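Long-range contacts in transcriptional regulator, GntR family (Ralstonia eutropha, PDB 3IHU), which probably binds DNA through a GntR-type winged helix-turn-helix region and regulates transcription, and also carries an all-helical FCD domain: residues Leu91-Glu95 against Val209-Arg213; Ala102-Thr106 against Gly196-Glu202; Gln114-Leu118 against Thr147-Met151; Ser121-Leu125 against Ala140-Phe144. All coordinates share one frame; numbering follows the deposited sequence. Where two conformers were deposited one is given.

Interaction 1 of 4, residues Leu91-Glu95 against Val209-Arg213; sequences LDVAE and VKNVR
A salt-bridge network at an antiparallel helix pair of the all-helical FCD domain ties Glu95 and Asp92 on helix 84-105 to Arg213 and Lys210 on helix 198-219. The local axes approach to 9.6 Å, with 159° between their directions. Glu95 reaches over extended, its CG anti to the backbone N (chi1 -175°), and its two carboxylate oxygens serve different partners. OE1 accepts from both end nitrogens of Arg213, NH2 lying 2.8 Å from Glu95 OE1 nearly in line with the C-O bond. The oxygen stays close to the guanidinium plane, whereas the carboxylate itself is turned 51° from that plane. Lys210, bent at its last torsion, brings NZ to 2.8 Å from Glu95 OE2. The burial of this carboxylate is thus paid for by two cations, which would be expected to stabilise its charge.

Beneath the polar layer, Val209 CG1 packs 3.7 Å from Glu95 CB, and Leu91 CD2 touches both Val209 CG1 and Val212 CG1. Met166 covers Leu91 and Ala94 from a loop. Asp92 completes the network obliquely, with OD1 3.3 Å from Arg213 NH2, while one water donates to Asp92 OD1 and accepts from Arg213 NE at 2.6 Å.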
loop_
_atom_site.group_PDB
_atom_site.type_symbol
_atom_site.label_atom_id
_atom_site.label_comp_id
_atom_site.label_asym_id
_atom_site.label_seq_id
_atom_site.Cartn_x
_atom_site.Cartn_y
_atom_site.Cartn_z
ATOM N N LEU A 91 -11.400 -3.233 -2.208
ATOM C CA LEU A 91 -10.982 -2.823 -3.544
ATOM C C LEU A 91 -11.890 -1.718 -4.085
ATOM O O LEU A 91 -11.477 -0.884 -4.823
ATOM C CB LEU A 91 -11.015 -4.023 -4.469
ATOM C CG LEU A 91 -9.993 -5.136 -4.184
ATOM C CD1 LEU A 91 -10.396 -6.381 -4.942
ATOM C CD2 LEU A 91 -8.566 -4.637 -4.567
ATOM N N ASP A 92 -13.151 -1.719 -3.687
ATOM C CA ASP A 92 -14.102 -0.685 -4.131
ATOM C C ASP A 92 -13.622 0.708 -3.665
ATOM O O ASP A 92 -13.615 1.685 -4.448
ATOM C CB ASP A 92 -15.513 -0.966 -3.581
ATOM C CG ASP A 92 -16.359 -1.820 -4.513
ATOM O OD1 ASP A 92 -15.952 -1.976 -5.673
ATOM O OD2 ASP A 92 -17.457 -2.289 -4.087
ATOM N N VAL A 93 -13.206 0.786 -2.408
ATOM C CA VAL A 93 -12.636 2.002 -1.877
ATOM C C VAL A 93 -11.211 2.320 -2.462
ATOM O O VAL A 93 -10.959 3.439 -2.849
ATOM C CB VAL A 93 -12.500 1.905 -0.355
ATOM C CG1 VAL A 93 -11.719 3.081 0.189
ATOM C CG2 VAL A 93 -13.935 1.800 0.308
ATOM N N ALA A 94 -10.320 1.326 -2.521
ATOM C CA ALA A 94 -9.004 1.508 -3.100
ATOM C C ALA A 94 -9.064 1.969 -4.528
ATOM O O ALA A 94 -8.275 2.784 -4.927
ATOM C CB ALA A 94 -8.118 0.229 -2.962
ATOM N N GLU A 95 -9.987 1.461 -5.299
ATOM C CA GLU A 95 -10.160 1.931 -6.673
ATOM C C GLU A 95 -10.403 3.424 -6.760
ATOM O O GLU A 95 -9.716 4.135 -7.491
ATOM C CB GLU A 95 -11.279 1.198 -7.374
ATOM C CG GLU A 95 -11.424 1.559 -8.790
ATOM C CD GLU A 95 -12.497 0.733 -9.471
ATOM O OE1 GLU A 95 -12.729 -0.388 -9.016
ATOM O OE2 GLU A 95 -13.061 1.203 -10.476
ATOM N N VAL A 209 -6.545 -0.768 -9.926
ATOM C CA VAL A 209 -7.343 -1.554 -8.952
ATOM C C VAL A 209 -8.340 -2.466 -9.640
ATOM O O VAL A 209 -8.542 -3.591 -9.203
ATOM C CB VAL A 209 -7.981 -0.663 -7.904
ATOM C CG1 VAL A 209 -8.807 -1.509 -6.869
ATOM C CG2 VAL A 209 -6.883 0.157 -7.217
ATOM N N LYS A 210 -8.954 -1.995 -10.708
ATOM C CA LYS A 210 -9.801 -2.860 -11.532
ATOM C C LYS A 210 -9.056 -4.117 -12.013
ATOM O O LYS A 210 -9.610 -5.221 -12.029
ATOM C CB LYS A 210 -10.308 -2.073 -12.751
ATOM C CG LYS A 210 -11.310 -0.972 -12.514
ATOM C CD LYS A 210 -11.649 -0.327 -13.912
ATOM C CE LYS A 210 -12.376 0.960 -13.769
ATOM N NZ LYS A 210 -13.637 0.649 -13.112
ATOM N N ASN A 211 -7.785 -3.965 -12.370
ATOM C CA ASN A 211 -6.964 -5.137 -12.777
ATOM C C ASN A 211 -6.698 -6.070 -11.657
ATOM O O ASN A 211 -6.812 -7.275 -11.845
ATOM C CB ASN A 211 -5.611 -4.728 -13.405
ATOM C CG ASN A 211 -5.776 -4.094 -14.766
ATOM O OD1 ASN A 211 -6.811 -4.255 -15.405
ATOM N ND2 ASN A 211 -4.758 -3.354 -15.219
ATOM N N VAL A 212 -6.365 -5.534 -10.473
ATOM C CA VAL A 212 -6.223 -6.360 -9.297
ATOM C C VAL A 212 -7.529 -7.145 -8.981
ATOM O O VAL A 212 -7.490 -8.355 -8.786
ATOM C CB VAL A 212 -5.728 -5.542 -8.089
ATOM C CG1 VAL A 212 -5.687 -6.378 -6.825
ATOM C CG2 VAL A 212 -4.375 -4.893 -8.421
ATOM N N ARG A 213 -8.675 -6.470 -8.995
ATOM C CA ARG A 213 -9.965 -7.131 -8.750
ATOM C C ARG A 213 -10.219 -8.258 -9.767
ATOM O O ARG A 213 -10.539 -9.371 -9.390
ATOM C CB ARG A 213 -11.123 -6.138 -8.837
ATOM C CG ARG A 213 -12.511 -6.793 -8.538
ATOM C CD ARG A 213 -13.665 -5.902 -8.929
ATOM N NE ARG A 213 -13.645 -4.762 -8.056
ATOM C CZ ARG A 213 -13.253 -3.525 -8.360
ATOM N NH1 ARG A 213 -12.874 -3.182 -9.596
ATOM N NH2 ARG A 213 -13.245 -2.590 -7.387
HETATM O O HOH W 1 -14.737 -4.552 -5.751
#

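Interaction 2 of 4, residues Ala102-Thr106 against Gly196-Glu202; sequences ARAAT and GEPDAAE
Two small alanines and a threonine methyl form the close-packed side of this contact, where the C-terminal part of helix 84-105 meets the start of helix 198-219. Ala102 CB sits 3.3 Å from Ala201 O, and Ala201 CB presses against Thr106 CG2 at 3.6 Å. Val193 of helix 179-195 touches both alanines, closing this side with a third helix. Thr106 turns its hydroxyl back onto Arg103 O, three residues earlier in the chain: with OG1 between the backbone N and the carbonyl carbon (chi1 60°), it donates almost straight along the carbonyl bond, and the methyl is left to face Ala201.

The outer side is polar and more open to solvent. Arg103 runs extended across the start of the partner helix, Pro198 CB lying over the centre of one guanidinium face. NH1 makes a nearly straight bond (167°) to Asp199 OD1, 2.8 Å away and in the guanidinium plane; Glu202 OE1 receives the same Arg103 NH1 at 3.0 Å, but tilted from that plane. At the other end a water links Thr106 O with Gly196 O.

Gly196, with positive phi, follows the end of helix 179-195, and the Glu197 carboxylate accepts from Asp199 N and Ala200 N. A tight turn between helices 179-195 and 198-219 thus packs its glutamate-capped helix start on the end of helix 84-105, within the all-helical FCD domain.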
loop_
_atom_site.group_PDB
_atom_site.type_symbol
_atom_site.label_atom_id
_atom_site.label_comp_id
_atom_site.label_asym_id
_atom_site.label_seq_id
_atom_site.Cartn_x
_atom_site.Cartn_y
_atom_site.Cartn_z
ATOM N N ALA A 102 -3.826 9.606 -8.095
ATOM C CA ALA A 102 -3.279 9.905 -9.431
ATOM C C ALA A 102 -3.839 11.223 -9.910
ATOM O O ALA A 102 -3.116 12.080 -10.400
ATOM C CB ALA A 102 -3.644 8.784 -10.427
ATOM N N ARG A 103 -5.163 11.384 -9.809
ATOM C CA ARG A 103 -5.787 12.633 -10.194
ATOM C C ARG A 103 -5.183 13.831 -9.531
ATOM O O ARG A 103 -4.804 14.806 -10.201
ATOM C CB ARG A 103 -7.280 12.608 -9.912
ATOM C CG ARG A 103 -8.031 13.885 -10.350
ATOM C CD ARG A 103 -9.497 13.894 -9.860
ATOM N NE ARG A 103 -10.127 15.021 -10.515
ATOM C CZ ARG A 103 -10.656 15.013 -11.734
ATOM N NH1 ARG A 103 -10.789 13.906 -12.434
ATOM N NH2 ARG A 103 -11.089 16.139 -12.239
ATOM N N ALA A 104 -5.024 13.774 -8.222
ATOM C CA ALA A 104 -4.507 14.936 -7.502
ATOM C C ALA A 104 -3.020 15.198 -7.847
ATOM O O ALA A 104 -2.576 16.351 -7.804
ATOM C CB ALA A 104 -4.677 14.780 -6.011
ATOM N N ALA A 105 -2.243 14.129 -8.074
ATOM C CA ALA A 105 -0.823 14.244 -8.327
ATOM C C ALA A 105 -0.540 15.074 -9.574
ATOM O O ALA A 105 0.573 15.572 -9.696
ATOM C CB ALA A 105 -0.104 12.827 -8.453
ATOM N N THR A 106 -1.517 15.223 -10.473
ATOM C CA THR A 106 -1.351 16.065 -11.646
ATOM C C THR A 106 -1.057 17.505 -11.295
ATOM O O THR A 106 -0.493 18.241 -12.116
ATOM C CB THR A 106 -2.539 16.088 -12.613
ATOM O OG1 THR A 106 -3.716 16.581 -11.932
ATOM C CG2 THR A 106 -2.740 14.739 -13.202
ATOM N N GLY A 196 -0.600 15.497 -16.940
ATOM C CA GLY A 196 -1.188 16.623 -16.246
ATOM C C GLY A 196 -2.681 16.710 -16.354
ATOM O O GLY A 196 -3.258 17.620 -15.763
ATOM N N GLU A 197 -3.308 15.816 -17.124
ATOM C CA GLU A 197 -4.740 15.895 -17.313
ATOM C C GLU A 197 -5.474 15.043 -16.232
ATOM O O GLU A 197 -5.304 13.818 -16.166
ATOM C CB GLU A 197 -5.133 15.454 -18.718
ATOM C CG GLU A 197 -6.610 15.950 -19.106
ATOM C CD GLU A 197 -7.751 15.134 -18.478
ATOM O OE1 GLU A 197 -7.866 13.942 -18.835
ATOM O OE2 GLU A 197 -8.551 15.710 -17.655
ATOM N N PRO A 198 -6.262 15.704 -15.355
ATOM C CA PRO A 198 -6.773 14.957 -14.174
ATOM C C PRO A 198 -7.679 13.784 -14.462
ATOM O O PRO A 198 -7.553 12.739 -13.798
ATOM C CB PRO A 198 -7.478 16.029 -13.341
ATOM C CG PRO A 198 -7.514 17.274 -14.139
ATOM C CD PRO A 198 -6.459 17.164 -15.204
ATOM N N ASP A 199 -8.561 13.907 -15.451
ATOM C CA ASP A 199 -9.468 12.812 -15.740
ATOM C C ASP A 199 -8.752 11.548 -16.220
ATOM O O ASP A 199 -9.143 10.435 -15.839
ATOM C CB ASP A 199 -10.541 13.183 -16.758
ATOM C CG ASP A 199 -11.610 14.123 -16.213
ATOM O OD1 ASP A 199 -11.742 14.366 -14.989
ATOM O OD2 ASP A 199 -12.337 14.625 -17.060
ATOM N N ALA A 200 -7.751 11.684 -17.091
ATOM C CA ALA A 200 -7.036 10.511 -17.584
ATOM C C ALA A 200 -6.142 9.966 -16.466
ATOM O O ALA A 200 -5.956 8.770 -16.380
ATOM C CB ALA A 200 -6.212 10.792 -18.859
ATOM N N ALA A 201 -5.603 10.832 -15.633
ATOM C CA ALA A 201 -4.877 10.349 -14.454
ATOM C C ALA A 201 -5.777 9.523 -13.538
ATOM O O ALA A 201 -5.404 8.427 -13.165
ATOM C CB ALA A 201 -4.241 11.462 -13.700
ATOM N N GLU A 202 -6.992 10.025 -13.240
ATOM C CA GLU A 202 -7.902 9.323 -12.349
ATOM C C GLU A 202 -8.218 7.958 -12.941
ATOM O O GLU A 202 -8.235 6.946 -12.217
ATOM C CB GLU A 202 -9.213 10.095 -12.100
ATOM C CG GLU A 202 -10.067 9.412 -11.007
ATOM C CD GLU A 202 -11.282 10.243 -10.588
ATOM O OE1 GLU A 202 -11.435 11.358 -11.095
ATOM O OE2 GLU A 202 -12.051 9.769 -9.705
HETATM O O HOH W 2 -1.570 19.977 -14.578
#

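Interaction 3 of 4, residues Gln114-Leu118 against Thr147-Met151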
loop_
_atom_site.group_PDB
_atom_site.type_symbol
_atom_site.label_atom_id
_atom_site.label_comp_id
_atom_site.label_asym_id
_atom_site.label_seq_id
_atom_site.Cartn_x
_atom_site.Cartn_y
_atom_site.Cartn_z
ATOM N N GLN A 114 9.859 16.780 -8.275
ATOM C CA GLN A 114 8.893 15.704 -7.987
ATOM C C GLN A 114 8.729 14.789 -9.204
ATOM O O GLN A 114 8.634 13.568 -9.062
ATOM C CB GLN A 114 7.542 16.290 -7.573
ATOM C CG GLN A 114 7.540 16.882 -6.157
ATOM C CD GLN A 114 6.216 17.579 -5.838
ATOM O OE1 GLN A 114 5.435 17.872 -6.725
ATOM N NE2 GLN A 114 5.960 17.812 -4.576
ATOM N N VAL A 115 8.685 15.395 -10.384
ATOM C CA VAL A 115 8.677 14.666 -11.650
ATOM C C VAL A 115 9.888 13.730 -11.740
ATOM O O VAL A 115 9.730 12.554 -12.081
ATOM C CB VAL A 115 8.624 15.631 -12.830
ATOM C CG1 VAL A 115 8.943 14.917 -14.173
ATOM C CG2 VAL A 115 7.285 16.313 -12.866
ATOM N N GLN A 116 11.062 14.239 -11.366
ATOM C CA GLN A 116 12.299 13.454 -11.333
ATOM C C GLN A 116 12.218 12.312 -10.366
ATOM O O GLN A 116 12.652 11.197 -10.675
ATOM C CB GLN A 116 13.517 14.312 -10.951
ATOM C CG GLN A 116 13.940 15.269 -12.048
ATOM C CD GLN A 116 15.258 15.993 -11.740
ATOM O OE1 GLN A 116 15.892 15.774 -10.697
ATOM N NE2 GLN A 116 15.666 16.854 -12.657
ATOM N N ALA A 117 11.680 12.582 -9.182
ATOM C CA ALA A 117 11.378 11.526 -8.213
ATOM C C ALA A 117 10.405 10.511 -8.786
ATOM O O ALA A 117 10.600 9.322 -8.633
ATOM C CB ALA A 117 10.827 12.134 -6.917
ATOM N N LEU A 118 9.379 10.947 -9.479
ATOM C CA LEU A 118 8.351 10.022 -9.967
ATOM C C LEU A 118 8.951 9.123 -11.061
ATOM O O LEU A 118 8.845 7.891 -11.026
ATOM C CB LEU A 118 7.066 10.768 -10.431
ATOM C CG LEU A 118 5.909 9.816 -10.663
ATOM C CD1 LEU A 118 5.346 9.364 -9.262
ATOM C CD2 LEU A 118 4.842 10.441 -11.588
ATOM N N THR A 147 5.446 9.585 -3.596
ATOM C CA THR A 147 5.702 10.715 -4.501
ATOM C C THR A 147 4.385 11.214 -5.070
ATOM O O THR A 147 4.136 12.432 -5.114
ATOM C CB THR A 147 6.693 10.310 -5.612
ATOM O OG1 THR A 147 7.801 9.622 -5.016
ATOM C CG2 THR A 147 7.199 11.473 -6.342
ATOM N N LEU A 148 3.512 10.288 -5.468
ATOM C CA LEU A 148 2.216 10.704 -5.958
ATOM C C LEU A 148 1.509 11.519 -4.884
ATOM O O LEU A 148 0.855 12.535 -5.187
ATOM C CB LEU A 148 1.337 9.535 -6.418
ATOM C CG LEU A 148 1.796 8.778 -7.658
ATOM C CD1 LEU A 148 0.895 7.534 -7.837
ATOM C CD2 LEU A 148 1.836 9.738 -8.917
ATOM N N LEU A 149 1.657 11.094 -3.633
ATOM C CA LEU A 149 0.971 11.783 -2.525
ATOM C C LEU A 149 1.498 13.194 -2.360
ATOM O O LEU A 149 0.721 14.135 -2.269
ATOM C CB LEU A 149 1.140 11.000 -1.235
ATOM C CG LEU A 149 0.401 11.531 -0.009
ATOM C CD1 LEU A 149 -1.159 11.514 -0.150
ATOM C CD2 LEU A 149 0.843 10.674 1.140
ATOM N N GLU A 150 2.810 13.337 -2.376
ATOM C CA GLU A 150 3.453 14.626 -2.184
ATOM C C GLU A 150 3.100 15.564 -3.302
ATOM O O GLU A 150 2.923 16.762 -3.069
ATOM C CB GLU A 150 4.979 14.501 -2.072
ATOM C CG GLU A 150 5.475 13.745 -0.840
ATOM C CD GLU A 150 4.838 14.253 0.475
ATOM O OE1 GLU A 150 4.800 15.496 0.691
ATOM O OE2 GLU A 150 4.348 13.405 1.275
HETATM N N MSE A 151 2.956 15.016 -4.497
HETATM C CA MSE A 151 2.563 15.778 -5.670
HETATM C C MSE A 151 1.172 16.371 -5.547
HETATM O O MSE A 151 0.954 17.512 -5.932
HETATM C CB MSE A 151 2.672 14.885 -6.935
HETATM C CG MSE A 151 4.064 14.751 -7.451
HETATM SE SE MSE A 151 4.296 13.435 -8.843
HETATM C CE MSE A 151 3.791 14.758 -10.222
HETATM O O HOH W 3 3.600 19.732 -3.469
#
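Helices 112-130 and 134-152 run antiparallel where Gln114-Leu118 faces Thr147-Met151, their local axes 9.9 Å apart at closest approach and crossing at -160°. The backbones lie nearest at Leu118 and Thr147, whose CA atoms are 6.1 Å apart; at the other end Gln114 is matched with Met151.

Thr147 fills the middle with its methyl. CG2 is anti to the backbone N (chi1 -47° for OG1), which directs it to the neighbouring helix, where it lies 3.7 Å from Ala117 CB and equally near Gln114 O. The hydroxyl points across this direction and bonds to His143 O within its own helix. On the inner side Leu118 CD1 meets Leu148 CD2 at 3.5 Å, the two side chains crossing at a slant, while Leu118 CD2 touches that same methyl and also lies 4.1 Å from the selenium SE of Met151, a selenomethionine here. Leu148 also touches Leu101 and Ala105 of helix 84-105, and Leu118 reaches Leu194 of helix 179-195, so these methyls belong to a core shared by four helices.

Toward the outside, Gln114 and Met151 slide past each other in opposite directions, and Gln114 OE1 comes 3.5 Å from Met151 CG. The amide nitrogen Gln114 NE2 donates to a water 3.2 Å away, which in turn donates to Glu150 O. The carboxylate of Glu150 leads off to a salt bridge with Arg158.

No direct hydrogen bond joins the two segments; their cohesion therefore rests on methyl and methylene contacts and on the Met151 chain, with a water bridging the polar margin.

Interaction 4 of 4, residues Ser121-Leu125 against Ala140-Phe144; sequences SVQAL and ARRHF
Aromatic contacts gather on Phe144, which receives three residues of helix 112-130 from different directions. Leu125 CD1 lies over one face of the ring, 4.1 Å from Phe144 CG, with the two side chains crossing at about a right angle. Ser121 OG comes instead at the ring edge, in its plane and 3.3 Å from Phe144 CD1, and Val122 CG2 runs alongside at 3.9 Å from Phe144 CE1. With CG anti to the backbone N (chi1 179°), the Phe144 side chain extends toward helix 112-130. Near the solvent side, His143 CD2 rests 3.6 Å from Ser121 CB, the ring approached obliquely.

Aliphatic contacts hold the backbones close. Ala124 CB and Ala140 CB meet at 3.7 Å, small groups that suit an axial approach of 8.8 Å, and Leu125 CD2 reaches over Ala140 to lie 3.4 Å from Arg141 N. The helices form an antiparallel hairpin of the FCD helical domain, 157° between their local directions, with Leu183 and Ala190 of helix 179-195 packing against Leu125 and Val122.

The polar groups find their hydrogen-bond partners outside the contact. Ser121 OG, though it touches the ring edge, bonds to Leu118 O on its own helix, while Arg141 sends its guanidinium to Glu30 in a salt bridge and to His165.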
loop_
_atom_site.group_PDB
_atom_site.type_symbol
_atom_site.label_atom_id
_atom_site.label_comp_id
_atom_site.label_asym_id
_atom_site.label_seq_id
_atom_site.Cartn_x
_atom_site.Cartn_y
_atom_site.Cartn_z
ATOM N N SER A 121 11.265 6.664 -9.477
ATOM C CA SER A 121 10.587 5.617 -8.790
ATOM C C SER A 121 10.143 4.612 -9.824
ATOM O O SER A 121 10.217 3.400 -9.564
ATOM C CB SER A 121 9.381 6.129 -7.961
ATOM O OG SER A 121 8.313 6.547 -8.801
ATOM N N VAL A 122 9.706 5.081 -10.993
ATOM C CA VAL A 122 9.264 4.139 -12.048
ATOM C C VAL A 122 10.437 3.267 -12.540
ATOM O O VAL A 122 10.289 2.034 -12.665
ATOM C CB VAL A 122 8.507 4.830 -13.231
ATOM C CG1 VAL A 122 8.128 3.833 -14.378
ATOM C CG2 VAL A 122 7.241 5.425 -12.703
ATOM N N GLN A 123 11.604 3.867 -12.798
ATOM C CA GLN A 123 12.805 3.125 -13.216
ATOM C C GLN A 123 13.111 1.999 -12.228
ATOM O O GLN A 123 13.399 0.851 -12.603
ATOM C CB GLN A 123 14.013 4.084 -13.342
ATOM C CG GLN A 123 13.817 5.185 -14.443
ATOM C CD GLN A 123 14.732 6.399 -14.279
ATOM O OE1 GLN A 123 14.293 7.549 -14.391
ATOM N NE2 GLN A 123 16.009 6.146 -14.041
ATOM N N ALA A 124 13.041 2.341 -10.941
ATOM C CA ALA A 124 13.300 1.347 -9.871
ATOM C C ALA A 124 12.265 0.192 -9.841
ATOM O O ALA A 124 12.599 -0.953 -9.493
ATOM C CB ALA A 124 13.341 2.035 -8.479
ATOM N N LEU A 125 10.993 0.493 -10.117
ATOM C CA LEU A 125 10.010 -0.570 -10.263
ATOM C C LEU A 125 10.380 -1.520 -11.419
ATOM O O LEU A 125 10.327 -2.760 -11.252
ATOM C CB LEU A 125 8.581 -0.013 -10.483
ATOM C CG LEU A 125 7.989 0.602 -9.227
ATOM C CD1 LEU A 125 6.869 1.575 -9.606
ATOM C CD2 LEU A 125 7.558 -0.490 -8.205
ATOM N N ALA A 140 10.128 0.217 -3.890
ATOM C CA ALA A 140 9.984 1.206 -4.948
ATOM C C ALA A 140 8.479 1.503 -5.118
ATOM O O ALA A 140 8.116 2.610 -5.395
ATOM C CB ALA A 140 10.610 0.728 -6.289
ATOM N N ARG A 141 7.615 0.510 -4.929
ATOM C CA ARG A 141 6.173 0.760 -4.955
ATOM C C ARG A 141 5.793 1.808 -3.908
ATOM O O ARG A 141 5.123 2.813 -4.212
ATOM C CB ARG A 141 5.359 -0.511 -4.773
ATOM C CG ARG A 141 3.802 -0.251 -4.936
ATOM C CD ARG A 141 2.965 -1.261 -4.174
ATOM N NE ARG A 141 3.139 -1.160 -2.725
ATOM C CZ ARG A 141 2.676 -0.168 -1.958
ATOM N NH1 ARG A 141 2.043 0.894 -2.466
ATOM N NH2 ARG A 141 2.902 -0.195 -0.658
ATOM N N ARG A 142 6.225 1.590 -2.674
ATOM C CA ARG A 142 5.922 2.544 -1.621
ATOM C C ARG A 142 6.416 3.954 -2.021
ATOM O O ARG A 142 5.656 4.924 -1.882
ATOM C CB ARG A 142 6.468 2.067 -0.262
ATOM C CG ARG A 142 5.659 2.545 0.944
ATOM C CD ARG A 142 5.961 1.779 2.269
ATOM N NE ARG A 142 5.466 0.394 2.286
ATOM C CZ ARG A 142 4.211 0.019 2.569
ATOM N NH1 ARG A 142 3.273 0.912 2.853
ATOM N NH2 ARG A 142 3.897 -1.272 2.554
ATOM N N HIS A 143 7.648 4.075 -2.532
ATOM C CA HIS A 143 8.173 5.349 -2.964
ATOM C C HIS A 143 7.358 6.042 -4.075
ATOM O O HIS A 143 7.156 7.264 -4.067
ATOM C CB HIS A 143 9.651 5.162 -3.422
ATOM C CG HIS A 143 10.335 6.438 -3.742
ATOM N ND1 HIS A 143 10.338 7.513 -2.874
ATOM C CD2 HIS A 143 11.052 6.827 -4.828
ATOM C CE1 HIS A 143 11.017 8.510 -3.418
ATOM N NE2 HIS A 143 11.462 8.119 -4.598
ATOM N N PHE A 144 6.910 5.251 -5.036
ATOM C CA PHE A 144 6.053 5.721 -6.106
ATOM C C PHE A 144 4.773 6.352 -5.537
ATOM O O PHE A 144 4.436 7.492 -5.858
ATOM C CB PHE A 144 5.691 4.511 -6.963
ATOM C CG PHE A 144 4.797 4.803 -8.096
ATOM C CD1 PHE A 144 5.179 5.669 -9.076
ATOM C CD2 PHE A 144 3.573 4.178 -8.207
ATOM C CE1 PHE A 144 4.362 5.900 -10.161
ATOM C CE2 PHE A 144 2.749 4.406 -9.297
ATOM C CZ PHE A 144 3.165 5.276 -10.273
#

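Interactions 1 and 2 join the same two helices, 84-105 and 198-219, at points with centres about 17 Å apart; interactions 3 and 4 do the same for helices 112-130 and 134-152, with centres about 10 Å apart. The first pair is rich in charge, each contact carrying a salt-bridge network, around a buried glutamate in interaction 1 and nearer the surface around an arginine in interaction 2. Interactions 3 and 4 have no direct hydrogen bond across the helices and depend on apolar packing, more buried in interaction 4. The two helix pairs meet where Ala105 of interaction 2 packs on Leu148 and Met151 of interaction 3, and Leu118 CD1 continues that core to Phe144 CD1 of interaction 4.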